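Local coordinates for BauA (Acinetobacter baumannii, PDB 6HCP), which serves as an outer-membrane receptor for ferric preacinetobactin and, as a member of the TonB-dependent receptor family, probably carries the iron-loaded siderophore inward, at residues A[54-57]-A[58-61]; A[69-72]-A[73-77]; A[115-119]-A[120-124]. All blocks are in the same frame, centred on the assembly; numbering follows the deposited sequence.

Interaction 1: A[54-57]-A[58-61]; sequences SKKF and LDTP
Lys56 O accepts two hydrogen bonds, from the amide Asp59 N at 2.9 Å and from the hydroxyl Thr60 OG1 at 2.8 Å, in a tight 3-10 turn that ends strand 54-56 of the plug domain. The two donors come from opposite faces of the carbonyl plane. A longer bond of 3.3 Å from Thr60 N to Phe57 O continues the turn. Because OG1 of Thr60 stands beside its own backbone N and anti to the carbonyl carbon (chi1 -60°), the hydroxyl is turned back toward the strand, where it also touches CB of Lys55. The chain of Lys55 bends at chi3 and chi4 and lays its methylene CE beside Asp59 O, a plain contact of 3.2 Å. A water that donates to Asp59 O at 2.9 Å takes only a weak bond from Lys55 NZ. Lys56 and Asp59 run alongside each other, and the CB of Lys56 packs on OD2 of Asp59 without any contact between their charged atoms. The other carboxylate oxygen, OD1, is held by a salt bridge to Lys473 of the barrel wall. Further out, Lys518 donates to the carbonyls of Phe57 and Thr60, while the Phe57 ring meets Phe568 edge to face, so the turn is tied to the barrel on several strands. Between strand and turn, a second water accepts from Lys56 N at 2.9 Å and donates to Asp59 OD2 at 2.9 Å.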
loop_
_atom_site.group_PDB
_atom_site.type_symbol
_atom_site.label_atom_id
_atom_site.label_comp_id
_atom_site.label_asym_id
_atom_site.label_seq_id
_atom_site.Cartn_x
_atom_site.Cartn_y
_atom_site.Cartn_z
ATOM N N SER A 54 45.267 5.911 -6.579
ATOM C CA SER A 54 44.129 6.365 -7.358
ATOM C C SER A 54 44.324 6.051 -8.844
ATOM O O SER A 54 45.309 6.410 -9.447
ATOM C CB SER A 54 43.883 7.839 -7.126
ATOM O OG SER A 54 42.849 8.300 -7.979
ATOM N N LYS A 55 43.333 5.406 -9.460
ATOM C CA LYS A 55 43.360 5.149 -10.895
ATOM C C LYS A 55 41.977 5.457 -11.483
ATOM O O LYS A 55 40.964 5.159 -10.871
ATOM C CB LYS A 55 43.775 3.705 -11.192
ATOM C CG LYS A 55 45.196 3.355 -10.752
ATOM C CD LYS A 55 45.562 1.887 -10.905
ATOM C CE LYS A 55 45.742 1.450 -12.345
ATOM N NZ LYS A 55 46.971 2.025 -12.942
ATOM N N LYS A 56 41.972 5.921 -12.732
ATOM C CA LYS A 56 40.752 6.186 -13.473
ATOM C C LYS A 56 40.121 4.862 -13.917
ATOM O O LYS A 56 40.822 3.917 -14.229
ATOM C CB LYS A 56 41.045 7.041 -14.712
ATOM C CG LYS A 56 41.520 8.466 -14.438
ATOM C CD LYS A 56 41.689 9.273 -15.713
ATOM C CE LYS A 56 43.013 10.005 -15.827
ATOM N NZ LYS A 56 43.194 11.003 -14.747
ATOM N N PHE A 57 38.792 4.896 -14.086
ATOM C CA PHE A 57 37.954 3.819 -14.634
ATOM C C PHE A 57 38.636 3.084 -15.799
ATOM O O PHE A 57 38.857 1.850 -15.749
ATOM C CB PHE A 57 36.593 4.419 -15.024
ATOM C CG PHE A 57 35.638 3.460 -15.688
ATOM C CD1 PHE A 57 35.068 2.412 -14.976
ATOM C CD2 PHE A 57 35.252 3.644 -17.006
ATOM C CE1 PHE A 57 34.150 1.564 -15.580
ATOM C CE2 PHE A 57 34.362 2.774 -17.617
ATOM C CZ PHE A 57 33.796 1.746 -16.898
ATOM N N LEU A 58 38.965 3.809 -16.875
ATOM C CA LEU A 58 39.457 3.170 -18.099
ATOM C C LEU A 58 40.922 2.725 -17.979
ATOM O O LEU A 58 41.443 2.058 -18.889
ATOM C CB LEU A 58 39.333 4.135 -19.278
ATOM C CG LEU A 58 37.918 4.368 -19.782
ATOM C CD1 LEU A 58 37.944 5.412 -20.898
ATOM C CD2 LEU A 58 37.294 3.069 -20.253
ATOM N N ASP A 59 41.586 3.108 -16.896
ATOM C CA ASP A 59 42.993 2.720 -16.681
ATOM C C ASP A 59 43.107 1.596 -15.637
ATOM O O ASP A 59 44.201 1.282 -15.194
ATOM C CB ASP A 59 43.812 3.905 -16.188
ATOM C CG ASP A 59 43.947 5.025 -17.203
ATOM O OD1 ASP A 59 43.894 4.720 -18.402
ATOM O OD2 ASP A 59 44.062 6.193 -16.767
ATOM N N THR A 60 41.972 1.081 -15.155
ATOM C CA THR A 60 41.975 0.135 -14.028
ATOM C C THR A 60 41.633 -1.261 -14.537
ATOM O O THR A 60 40.509 -1.497 -15.001
ATOM C CB THR A 60 40.977 0.562 -12.955
ATOM O OG1 THR A 60 41.325 1.857 -12.463
ATOM C CG2 THR A 60 40.943 -0.402 -11.785
ATOM N N PRO A 61 42.578 -2.227 -14.475
ATOM C CA PRO A 61 42.337 -3.581 -14.977
ATOM C C PRO A 61 41.681 -4.468 -13.909
ATOM O O PRO A 61 42.050 -5.628 -13.727
ATOM C CB PRO A 61 43.740 -4.071 -15.314
ATOM C CG PRO A 61 44.594 -3.410 -14.256
ATOM C CD PRO A 61 43.957 -2.058 -13.983
HETATM O O HOH W 1 46.754 0.059 -15.585
HETATM O O HOH W 2 44.511 6.480 -13.954
#

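Interaction 2: A[69-72]-A[73-77]. With EDO (1,2-ethanediol), chain K.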
loop_
_atom_site.group_PDB
_atom_site.type_symbol
_atom_site.label_atom_id
_atom_site.label_comp_id
_atom_site.label_asym_id
_atom_site.label_seq_id
_atom_site.Cartn_x
_atom_site.Cartn_y
_atom_site.Cartn_z
ATOM N N ASP A 69 28.908 10.593 -1.985
ATOM C CA ASP A 69 28.088 10.949 -0.864
ATOM C C ASP A 69 26.710 11.448 -1.340
ATOM O O ASP A 69 25.750 11.296 -0.612
ATOM C CB ASP A 69 28.784 11.944 0.071
ATOM C CG ASP A 69 29.308 13.230 -0.566
ATOM O OD1 ASP A 69 29.498 13.283 -1.792
ATOM O OD2 ASP A 69 29.500 14.173 0.187
ATOM N N LYS A 70 26.625 12.021 -2.540
ATOM C CA LYS A 70 25.325 12.444 -3.088
ATOM C C LYS A 70 24.431 11.205 -3.292
ATOM O O LYS A 70 23.256 11.198 -2.916
ATOM C CB LYS A 70 25.510 13.240 -4.385
ATOM C CG LYS A 70 24.210 13.660 -5.093
ATOM C CD LYS A 70 23.213 14.347 -4.173
ATOM C CE LYS A 70 22.168 15.191 -4.885
ATOM N NZ LYS A 70 21.387 14.402 -5.871
ATOM N N TYR A 71 25.005 10.123 -3.836
ATOM C CA TYR A 71 24.259 8.850 -3.994
ATOM C C TYR A 71 23.809 8.306 -2.639
ATOM O O TYR A 71 22.654 7.936 -2.452
ATOM C CB TYR A 71 25.087 7.808 -4.744
ATOM C CG TYR A 71 24.349 6.525 -5.025
ATOM C CD1 TYR A 71 23.254 6.503 -5.872
ATOM C CD2 TYR A 71 24.707 5.344 -4.395
ATOM C CE1 TYR A 71 22.598 5.320 -6.172
ATOM C CE2 TYR A 71 24.067 4.153 -4.686
ATOM C CZ TYR A 71 23.006 4.139 -5.577
ATOM O OH TYR A 71 22.354 2.966 -5.852
ATOM N N ILE A 72 24.701 8.362 -1.649
ATOM C CA ILE A 72 24.403 7.877 -0.341
ATOM C C ILE A 72 23.177 8.616 0.221
ATOM O O ILE A 72 22.288 7.996 0.835
ATOM C CB ILE A 72 25.636 7.986 0.569
ATOM C CG1 ILE A 72 26.788 7.109 0.058
ATOM C CG2 ILE A 72 25.278 7.663 1.998
ATOM C CD1 ILE A 72 28.089 7.377 0.768
ATOM N N GLU A 73 23.170 9.951 0.118
ATOM C CA GLU A 73 22.050 10.718 0.670
ATOM C C GLU A 73 20.794 10.460 -0.182
ATOM O O GLU A 73 19.688 10.420 0.352
ATOM C CB GLU A 73 22.373 12.213 0.757
ATOM C CG GLU A 73 23.372 12.577 1.853
ATOM C CD GLU A 73 22.933 12.490 3.309
ATOM O OE1 GLU A 73 23.853 12.361 4.169
ATOM O OE2 GLU A 73 21.694 12.591 3.606
ATOM N N ASP A 74 20.966 10.276 -1.493
ATOM C CA ASP A 74 19.820 10.033 -2.381
ATOM C C ASP A 74 19.108 8.713 -2.035
ATOM O O ASP A 74 17.882 8.619 -2.150
ATOM C CB ASP A 74 20.229 10.070 -3.845
ATOM C CG ASP A 74 20.471 11.482 -4.371
ATOM O OD1 ASP A 74 20.052 12.447 -3.691
ATOM O OD2 ASP A 74 21.094 11.602 -5.435
ATOM N N LYS A 75 19.860 7.699 -1.595
ATOM C CA LYS A 75 19.264 6.420 -1.175
ATOM C C LYS A 75 18.743 6.483 0.266
ATOM O O LYS A 75 18.067 5.545 0.737
ATOM C CB LYS A 75 20.308 5.296 -1.311
ATOM C CG LYS A 75 20.852 5.084 -2.709
ATOM C CD LYS A 75 19.797 4.715 -3.755
ATOM C CE LYS A 75 19.235 3.329 -3.508
ATOM N NZ LYS A 75 18.234 2.914 -4.520
ATOM N N GLN A 76 19.131 7.526 1.010
ATOM C CA GLN A 76 18.942 7.562 2.483
ATOM C C GLN A 76 19.542 6.284 3.105
ATOM O O GLN A 76 18.969 5.673 4.020
ATOM C CB GLN A 76 17.459 7.744 2.859
ATOM C CG GLN A 76 16.774 8.916 2.152
ATOM C CD GLN A 76 15.448 9.301 2.787
ATOM O OE1 GLN A 76 15.354 9.533 3.981
ATOM N NE2 GLN A 76 14.381 9.212 2.013
ATOM N N ALA A 77 20.729 5.909 2.629
ATOM C CA ALA A 77 21.394 4.683 3.035
ATOM C C ALA A 77 21.765 4.750 4.520
ATOM O O ALA A 77 22.389 5.715 4.995
ATOM C CB ALA A 77 22.612 4.457 2.166
HETATM C C1 EDO K . 15.158 10.239 -2.905
HETATM O O1 EDO K . 16.534 10.666 -3.215
HETATM C C2 EDO K . 14.560 9.627 -4.187
HETATM O O2 EDO K . 15.261 8.416 -4.546
HETATM O O HOH W 3 19.749 3.153 -6.984
#
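Asp74 OD2 receives the ammonium group of Lys70 through its syn lone pair, with Lys70 NZ 2.8 Å from Asp74 OD2, and Gln42 donates to the same oxygen. NZ of Lys70 also makes a weak bond to OD1, so the salt bridge straddles the carboxylate, and Arg670 of barrel strand 665-674 forms a second salt bridge at OD1. This i to i+4 pair lies on helix 69-75 of the plug. Lys70 starts with CG anti to the backbone N (chi1 176°), then bends at chi2 and chi4 to bring its end over one turn to Asp74. One residue further along the helix, Lys75 lies side by side with Tyr71: its CG sits over one face of the ring, 3.8 Å from the ring centroid, in a CH-pi contact. A water joins their polar ends, 2.8 Å from Tyr71 OH and accepting from Lys75 NZ at 2.9 Å. The helix finishes in a Schellman motif, with Gln76 at positive phi, Ala77 N bonded to Ile72 O at 3.2 Å, and Gln76 N bonded to Glu73 O at 3.0 Å. At this end CG2 of Ile72 packs against CB of Ala77, and both side chains touch Val83 of helix 81-84. With a lysine and an arginine both ion-paired to it, the buried carboxylate of Asp74 would be expected to favour its charged form.

Interaction 3: A[115-119]-A[120-124]. With EDO (1,2-ethanediol), chain P; EDO (1,2-ethanediol), chain G.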
loop_
_atom_site.group_PDB
_atom_site.type_symbol
_atom_site.label_atom_id
_atom_site.label_comp_id
_atom_site.label_asym_id
_atom_site.label_seq_id
_atom_site.Cartn_x
_atom_site.Cartn_y
_atom_site.Cartn_z
ATOM N N ASP A 115 36.623 -6.391 7.083
ATOM C CA ASP A 115 37.666 -6.303 6.068
ATOM C C ASP A 115 37.551 -5.032 5.222
ATOM O O ASP A 115 38.190 -4.914 4.175
ATOM C CB ASP A 115 37.667 -7.548 5.174
ATOM C CG ASP A 115 38.161 -8.790 5.906
ATOM O OD1 ASP A 115 38.712 -8.620 7.014
ATOM O OD2 ASP A 115 37.934 -9.916 5.407
ATOM N N MET A 116 36.727 -4.074 5.645
ATOM C CA MET A 116 36.664 -2.808 4.910
ATOM C C MET A 116 37.898 -1.967 5.246
ATOM O O MET A 116 38.390 -2.023 6.373
ATOM C CB MET A 116 35.413 -2.009 5.290
ATOM C CG MET A 116 34.133 -2.777 5.036
ATOM S SD MET A 116 32.730 -1.628 5.265
ATOM C CE MET A 116 32.851 -1.271 7.008
ATOM N N SER A 117 38.324 -1.140 4.293
ATOM C CA SER A 117 39.376 -0.192 4.543
ATOM C C SER A 117 38.806 1.223 4.662
ATOM O O SER A 117 37.708 1.507 4.164
ATOM C CB SER A 117 40.453 -0.288 3.504
ATOM O OG SER A 117 39.950 -0.140 2.185
ATOM N N MET A 118 39.539 2.078 5.393
ATOM C CA MET A 118 39.242 3.499 5.503
ATOM C C MET A 118 40.433 4.295 4.962
ATOM O O MET A 118 41.537 4.113 5.442
ATOM C CB MET A 118 38.957 3.929 6.939
ATOM C CG MET A 118 38.564 5.418 7.029
ATOM S SD MET A 118 38.265 5.963 8.721
ATOM C CE MET A 118 36.848 4.973 9.162
ATOM N N ASN A 119 40.227 4.995 3.840
ATOM C CA ASN A 119 41.300 5.691 3.150
ATOM C C ASN A 119 42.470 4.722 2.914
ATOM O O ASN A 119 43.650 5.095 3.060
ATOM C CB ASN A 119 41.751 6.909 3.960
ATOM C CG ASN A 119 40.634 7.913 4.179
ATOM O OD1 ASN A 119 39.881 8.210 3.252
ATOM N ND2 ASN A 119 40.544 8.455 5.379
ATOM N N GLY A 120 42.141 3.469 2.583
ATOM C CA GLY A 120 43.132 2.469 2.174
ATOM C C GLY A 120 43.682 1.639 3.331
ATOM O O GLY A 120 44.442 0.699 3.085
ATOM N N LEU A 121 43.344 1.987 4.576
ATOM C CA LEU A 121 43.881 1.332 5.780
ATOM C C LEU A 121 42.841 0.387 6.399
ATOM O O LEU A 121 41.725 0.812 6.715
ATOM C CB LEU A 121 44.285 2.410 6.795
ATOM C CG LEU A 121 45.126 1.935 7.981
ATOM C CD1 LEU A 121 46.489 1.414 7.522
ATOM C CD2 LEU A 121 45.310 3.046 9.005
ATOM N N PHE A 122 43.267 -0.840 6.704
ATOM C CA PHE A 122 42.403 -1.857 7.292
ATOM C C PHE A 122 42.466 -1.772 8.828
ATOM O O PHE A 122 43.375 -1.158 9.394
ATOM C CB PHE A 122 42.800 -3.220 6.722
ATOM C CG PHE A 122 42.602 -3.338 5.234
ATOM C CD1 PHE A 122 43.590 -2.940 4.344
ATOM C CD2 PHE A 122 41.391 -3.767 4.716
ATOM C CE1 PHE A 122 43.379 -2.973 2.975
ATOM C CE2 PHE A 122 41.184 -3.807 3.343
ATOM C CZ PHE A 122 42.187 -3.449 2.473
ATOM N N GLY A 123 41.423 -2.279 9.488
ATOM C CA GLY A 123 41.358 -2.366 10.938
ATOM C C GLY A 123 40.870 -1.101 11.643
ATOM O O GLY A 123 41.047 -0.987 12.881
ATOM N N ILE A 124 40.249 -0.163 10.907
ATOM C CA ILE A 124 39.815 1.134 11.472
ATOM C C ILE A 124 38.279 1.237 11.556
ATOM O O ILE A 124 37.730 1.898 12.460
ATOM C CB ILE A 124 40.379 2.302 10.645
ATOM C CG1 ILE A 124 41.881 2.149 10.394
ATOM C CG2 ILE A 124 40.037 3.631 11.291
ATOM C CD1 ILE A 124 42.672 2.010 11.676
HETATM C C1 EDO P . 46.952 3.356 2.271
HETATM O O1 EDO P . 48.199 3.846 1.772
HETATM C C2 EDO P . 46.891 3.529 3.777
HETATM O O2 EDO P . 46.196 4.743 4.071
HETATM C C1 EDO G . 47.088 -2.196 7.057
HETATM O O1 EDO G . 45.991 -1.801 6.200
HETATM C C2 EDO G . 46.699 -3.370 7.942
HETATM O O2 EDO G . 46.710 -4.603 7.202
HETATM O O HOH W 4 39.427 -0.075 8.141
HETATM O O HOH W 5 39.574 -3.856 7.911
#
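Met118 and Leu121 form an antiparallel hydrogen-bonded pair closed by a type I' turn, with Met118 N to Leu121 O and Leu121 N to Met118 O both at 2.9 Å. Asn119 and Gly120 fill the two corners of the turn; the positive phi of Gly120 (91°) would drive a beta carbon into the Asn119 carbonyl oxygen, which accounts for glycine here. The amide of Gly120 and the hydroxyl of Ser117 are both hydrogen-bonded to OD1 of Asn162 on the adjoining strand 159-165. In one of the two conformers modelled for Phe122, CB of Ser117 sits over the middle of the Phe122 ring, 3.7 Å from its centroid and 13° off the normal. In that conformer CG of Phe122 stands beside its own backbone N (chi1 -63°), and the ring edge is approached in plane by Asp115 O, 3.3 Å from Phe122 CE2. On the face of Met118 and Leu121, the Met118 side chain meets Ile124, beyond the strand, at about a right angle, with Met118 SD 3.9 Å from Ile124 CG2. Beyond the turn, one water donates to Met116 O and Leu121 O and accepts from Ile124 N, while a second links Met116 O to Gly123 N, so the strands are bridged by solvent where they part. Leu121 and Met118 both touch Met291 of barrel strand 282-297. The arrangement is a beta hairpin with a two-residue type I' loop, here at the margin of the mixed sheet in the plug of a TonB-dependent receptor.

In the fold
All three interactions belong to the plug domain, which fills the barrel of a TonB-dependent receptor, and they follow one another along the chain. Interaction 1 closes strand 54-56 of a two-stranded sheet; interaction 2 lies on helix 69-75, directly after strand 64-68; interaction 3 is the hairpin of strands 117-118 and 121-122. Strands 64-68 and 121-122 are the two outermost strands of the plug's mixed five-stranded sheet. The centres lie about 24 Å (1 and 2), 20 Å (1 and 3) and 21 Å (2 and 3) apart, and none touches another. Each faces different barrel strands, so the plug meets the surrounding wall at separate places.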